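Local coordinates for glycoside hydrolase family 81 (Clostridium thermocellum, PDB 6FOP), which probably hydrolyses beta-1,3-glucans such as laminarin as an endo-acting glucanase of the cellulosome, at residues S363-D366 / R367-F371; E529-C532 / N533-D537. One frame throughout, in Å; residues are numbered along the deposited sequence. Where two conformers were deposited one is given.

Interaction 1. Residues S363-D366 / R367-F371; sequences SAKD and RFISF
Lys365 and Ile369, one helical turn apart in helix 362-379, run side by side and point the same way. The lysine chain leaves with CG anti to the backbone N (chi1 169°) and stays extended beyond it, which carries its methylenes past the isoleucine: for the one of two Ile369 conformers given, Lys365 CE lies 3.6 Å from Ile369 CD1, and Lys365 CG 3.8 Å from the same methyl. Phe368 CG sits beside its own backbone N (chi1 -64°), which brings the ring back over the preceding turn, where Ala364 O stands 3.2 Å above one ring face, displaced toward the rim. Alongside, Ala364 CB approaches Phe368 CE2 at 4.2 Å. Regular i to i+4 bonds join the two turns; the one from Ile369 N to Lys365 O is 2.9 Å long and almost straight (176°). Ala364 and Phe368 pack on helix 317-329, and Phe368 also reaches Leu349 of helix 339-359, where Lys365 and Ile369 meet Leu353. The chemistry is thus amphipathic: buried Ala364 and Phe368 meet the neighbouring helices, exposed Ser363, Asp366 and Ser370 form the polar side, and the lysine lends its aliphatic stem to the packing.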
loop_
_atom_site.group_PDB
_atom_site.type_symbol
_atom_site.label_atom_id
_atom_site.label_comp_id
_atom_site.label_asym_id
_atom_site.label_seq_id
_atom_site.Cartn_x
_atom_site.Cartn_y
_atom_site.Cartn_z
ATOM N N SER A 363 6.445 -27.082 26.825
ATOM C CA SER A 363 7.330 -27.766 25.873
ATOM C C SER A 363 7.164 -27.172 24.472
ATOM O O SER A 363 8.137 -26.855 23.772
ATOM C CB SER A 363 7.007 -29.256 25.814
ATOM O OG SER A 363 7.804 -29.889 24.831
ATOM N N ALA A 364 5.917 -27.030 24.067
ATOM C CA ALA A 364 5.650 -26.499 22.713
ATOM C C ALA A 364 6.017 -25.012 22.648
ATOM O O ALA A 364 6.648 -24.570 21.684
ATOM C CB ALA A 364 4.192 -26.697 22.338
ATOM N N LYS A 365 5.610 -24.236 23.657
ATOM C CA LYS A 365 6.026 -22.820 23.763
ATOM C C LYS A 365 7.521 -22.668 23.580
ATOM O O LYS A 365 7.982 -21.838 22.784
ATOM C CB LYS A 365 5.594 -22.194 25.106
ATOM C CG LYS A 365 6.191 -20.829 25.405
ATOM C CD LYS A 365 6.320 -20.564 26.887
ATOM C CE LYS A 365 6.859 -19.163 27.155
ATOM N NZ LYS A 365 7.000 -18.953 28.620
ATOM N N ASP A 366 8.282 -23.444 24.340
ATOM C CA ASP A 366 9.728 -23.352 24.291
ATOM C C ASP A 366 10.277 -23.719 22.896
ATOM O O ASP A 366 11.221 -23.069 22.409
ATOM C CB ASP A 366 10.363 -24.260 25.345
ATOM C CG ASP A 366 10.200 -23.751 26.767
ATOM O OD1 ASP A 366 9.774 -22.603 27.011
ATOM O OD2 ASP A 366 10.509 -24.570 27.679
ATOM N N ARG A 367 9.690 -24.734 22.250
ATOM C CA ARG A 367 10.145 -25.105 20.910
ATOM C C ARG A 367 9.890 -23.951 19.911
ATOM O O ARG A 367 10.727 -23.629 19.087
ATOM C CB ARG A 367 9.470 -26.385 20.429
ATOM C CG ARG A 367 10.072 -27.611 21.094
ATOM C CD ARG A 367 9.968 -28.869 20.252
ATOM N NE ARG A 367 10.475 -28.721 18.880
ATOM C CZ ARG A 367 10.627 -29.735 18.016
ATOM N NH1 ARG A 367 10.340 -31.004 18.364
ATOM N NH2 ARG A 367 11.060 -29.481 16.791
ATOM N N PHE A 368 8.725 -23.331 20.034
ATOM C CA PHE A 368 8.362 -22.249 19.124
ATOM C C PHE A 368 9.272 -21.043 19.339
ATOM O O PHE A 368 9.859 -20.534 18.384
ATOM C CB PHE A 368 6.893 -21.835 19.324
ATOM C CG PHE A 368 5.866 -22.902 18.987
ATOM C CD1 PHE A 368 6.101 -23.860 18.031
ATOM C CD2 PHE A 368 4.629 -22.903 19.622
ATOM C CE1 PHE A 368 5.147 -24.812 17.726
ATOM C CE2 PHE A 368 3.675 -23.853 19.297
ATOM C CZ PHE A 368 3.955 -24.811 18.370
ATOM N N ILE A 369 9.375 -20.566 20.580
ATOM C CA ILE A 369 10.216 -19.386 20.926
ATOM C C ILE A 369 11.655 -19.621 20.566
ATOM O O ILE A 369 12.336 -18.739 20.039
ATOM C CB ILE A 369 10.142 -18.988 22.421
ATOM C CG1 ILE A 369 8.765 -18.421 22.711
ATOM C CG2 ILE A 369 11.204 -17.941 22.784
ATOM C CD1 ILE A 369 8.488 -18.062 24.154
ATOM N N SER A 370 12.171 -20.815 20.874
ATOM C CA SER A 370 13.569 -21.142 20.587
ATOM C C SER A 370 13.867 -21.024 19.099
ATOM O O SER A 370 14.885 -20.464 18.694
ATOM C CB SER A 370 13.914 -22.558 21.059
ATOM O OG SER A 370 15.238 -22.917 20.706
ATOM N N PHE A 371 12.984 -21.591 18.273
ATOM C CA PHE A 371 13.182 -21.523 16.826
ATOM C C PHE A 371 13.021 -20.095 16.298
ATOM O O PHE A 371 13.801 -19.664 15.453
ATOM C CB PHE A 371 12.290 -22.504 16.042
ATOM C CG PHE A 371 12.714 -22.633 14.601
ATOM C CD1 PHE A 371 13.804 -23.416 14.277
ATOM C CD2 PHE A 371 12.104 -21.901 13.596
ATOM C CE1 PHE A 371 14.248 -23.543 12.978
ATOM C CE2 PHE A 371 12.535 -22.041 12.278
ATOM C CZ PHE A 371 13.602 -22.849 11.974
#

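Interaction 2. Residues E529-C532 / N533-D537; sequences EAVC and NYWFD
Val531 meets two aromatic side chains at the C-terminal end of helix 514-534, one with each methyl. Its CG1, anti to the backbone N (chi1 166°), lies 3.5 Å from Phe536 CE2, the two side chains running alongside each other; the approach to that ring is oblique. CG2 reaches Trp535 CE3 at 4.0 Å, and here the side chains cross. The same residue's carbonyl takes two donors: Phe536 N at 3.1 Å from Val531 O, nearly in line with the C=O bond, and Trp535 N, whose C=O...N angle is only 134°. This sharing of one acceptor by i+4 and i+5 amides marks the unwinding of the helix, and Asp537 is the first residue to leave helical phi/psi, with positive phi.

The tight spot is Val531 CG1 against the Phe536 ring. The Trp535 contact is less close, as is that of Ala530 CB, 4.0 Å from Tyr534 CE2, although the backbone bond from Tyr534 N to Ala530 O is short and straight (2.8 Å). The loose side lies at Glu529, which is partly exposed while the other residues here are buried. Its i to i+4 backbone bond is weak, and Asn533 supplements it by sending ND2 to Glu529 O at 3.0 Å, tilted 33° from the carbonyl plane. The amide's OD1 accepts from Arg269, so both ends of it are used.

Around this helix end, Val531 and Trp535 pack on Ser494 of helix 494-511, and Trp535 NE1 bonds to Ala492 O just beyond strand 490-491. On another side of the turn, Asn533 and Tyr534 touch helix 265-268, where Tyr534 OH is hydrogen-bonded to His266.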
loop_
_atom_site.group_PDB
_atom_site.type_symbol
_atom_site.label_atom_id
_atom_site.label_comp_id
_atom_site.label_asym_id
_atom_site.label_seq_id
_atom_site.Cartn_x
_atom_site.Cartn_y
_atom_site.Cartn_z
ATOM N N GLU A 529 -8.618 0.878 4.870
ATOM C CA GLU A 529 -9.625 1.739 4.215
ATOM C C GLU A 529 -9.570 1.583 2.687
ATOM O O GLU A 529 -10.622 1.467 2.021
ATOM C CB GLU A 529 -9.408 3.202 4.576
ATOM C CG GLU A 529 -9.728 3.530 6.009
ATOM C CD GLU A 529 -11.212 3.528 6.334
ATOM O OE1 GLU A 529 -12.055 3.801 5.441
ATOM O OE2 GLU A 529 -11.541 3.318 7.507
ATOM N N ALA A 530 -8.356 1.531 2.122
ATOM C CA ALA A 530 -8.214 1.319 0.683
ATOM C C ALA A 530 -8.727 -0.068 0.257
ATOM O O ALA A 530 -9.416 -0.212 -0.754
ATOM C CB ALA A 530 -6.763 1.525 0.251
ATOM N N VAL A 531 -8.406 -1.087 1.042
ATOM C CA VAL A 531 -8.833 -2.450 0.770
ATOM C C VAL A 531 -10.344 -2.563 0.699
ATOM O O VAL A 531 -10.896 -3.203 -0.208
ATOM C CB VAL A 531 -8.214 -3.408 1.804
ATOM C CG1 VAL A 531 -8.882 -4.765 1.770
ATOM C CG2 VAL A 531 -6.754 -3.564 1.509
ATOM N N CYS A 532 -11.020 -1.910 1.637
ATOM C CA CYS A 532 -12.463 -1.939 1.660
ATOM C C CYS A 532 -13.110 -1.351 0.392
ATOM O O CYS A 532 -14.245 -1.676 0.070
ATOM C CB CYS A 532 -12.986 -1.274 2.913
ATOM S SG CYS A 532 -12.634 -2.201 4.411
ATOM N N ASN A 533 -12.380 -0.476 -0.298
ATOM C CA ASN A 533 -12.809 0.057 -1.576
ATOM C C ASN A 533 -12.344 -0.730 -2.794
ATOM O O ASN A 533 -13.193 -1.204 -3.578
ATOM C CB ASN A 533 -12.356 1.523 -1.681
ATOM C CG ASN A 533 -13.185 2.415 -0.801
ATOM O OD1 ASN A 533 -14.318 2.760 -1.143
ATOM N ND2 ASN A 533 -12.639 2.798 0.325
ATOM N N TYR A 534 -11.037 -0.862 -2.982
ATOM C CA TYR A 534 -10.489 -1.284 -4.287
ATOM C C TYR A 534 -10.383 -2.795 -4.427
ATOM O O TYR A 534 -10.300 -3.295 -5.527
ATOM C CB TYR A 534 -9.160 -0.559 -4.599
ATOM C CG TYR A 534 -9.280 0.926 -4.315
ATOM C CD1 TYR A 534 -10.257 1.707 -4.940
ATOM C CD2 TYR A 534 -8.482 1.529 -3.370
ATOM C CE1 TYR A 534 -10.433 3.038 -4.616
ATOM C CE2 TYR A 534 -8.633 2.848 -3.023
ATOM C CZ TYR A 534 -9.614 3.615 -3.644
ATOM O OH TYR A 534 -9.784 4.943 -3.289
ATOM N N TRP A 535 -10.353 -3.513 -3.305
ATOM C CA TRP A 535 -10.384 -4.988 -3.329
ATOM C C TRP A 535 -11.772 -5.577 -3.065
ATOM O O TRP A 535 -12.217 -6.474 -3.775
ATOM C CB TRP A 535 -9.355 -5.562 -2.323
ATOM C CG TRP A 535 -7.924 -5.608 -2.816
ATOM C CD1 TRP A 535 -7.302 -6.660 -3.335
ATOM C CD2 TRP A 535 -6.963 -4.515 -2.867
ATOM N NE1 TRP A 535 -6.008 -6.366 -3.668
ATOM C CE2 TRP A 535 -5.767 -5.046 -3.389
ATOM C CE3 TRP A 535 -6.982 -3.169 -2.484
ATOM C CZ2 TRP A 535 -4.606 -4.281 -3.536
ATOM C CZ3 TRP A 535 -5.828 -2.407 -2.647
ATOM C CH2 TRP A 535 -4.670 -2.961 -3.197
ATOM N N PHE A 536 -12.474 -5.044 -2.067
ATOM C CA PHE A 536 -13.774 -5.602 -1.684
ATOM C C PHE A 536 -14.990 -4.771 -2.099
ATOM O O PHE A 536 -16.109 -5.285 -2.039
ATOM C CB PHE A 536 -13.843 -5.819 -0.170
ATOM C CG PHE A 536 -12.810 -6.770 0.380
ATOM C CD1 PHE A 536 -12.525 -7.956 -0.267
ATOM C CD2 PHE A 536 -12.142 -6.496 1.578
ATOM C CE1 PHE A 536 -11.577 -8.840 0.234
ATOM C CE2 PHE A 536 -11.208 -7.398 2.106
ATOM C CZ PHE A 536 -10.909 -8.555 1.411
ATOM N N ASP A 537 -14.766 -3.506 -2.494
ATOM C CA ASP A 537 -15.853 -2.572 -2.870
ATOM C C ASP A 537 -17.076 -2.744 -1.951
ATOM O O ASP A 537 -18.201 -3.008 -2.394
ATOM C CB ASP A 537 -16.247 -2.750 -4.355
ATOM C CG ASP A 537 -17.185 -1.676 -4.868
ATOM O OD1 ASP A 537 -17.308 -0.621 -4.243
ATOM O OD2 ASP A 537 -17.778 -1.903 -5.963
#

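How the interactions relate
Interactions 1 and 2 both fall within the family 81 C-terminal range but do not touch: their centres are about 37 Å apart and their nearest atoms about 28 Å. Interaction 1 is peripheral, about 33 Å from the centre of the chain, against about 12 Å for interaction 2, in keeping with the partly buried character of the first and the buried character of the second. One samples a helix that continues regularly, the other a helix at its end. Neither supplies a ligand to the bound metals: the Asp537 side chain lies about 5 Å from a magnesium ion, Phe536 about 9 Å from the nickel ion bound by His562, His574, Glu601 and Glu605, and Phe368 about 9 Å from a sodium ion.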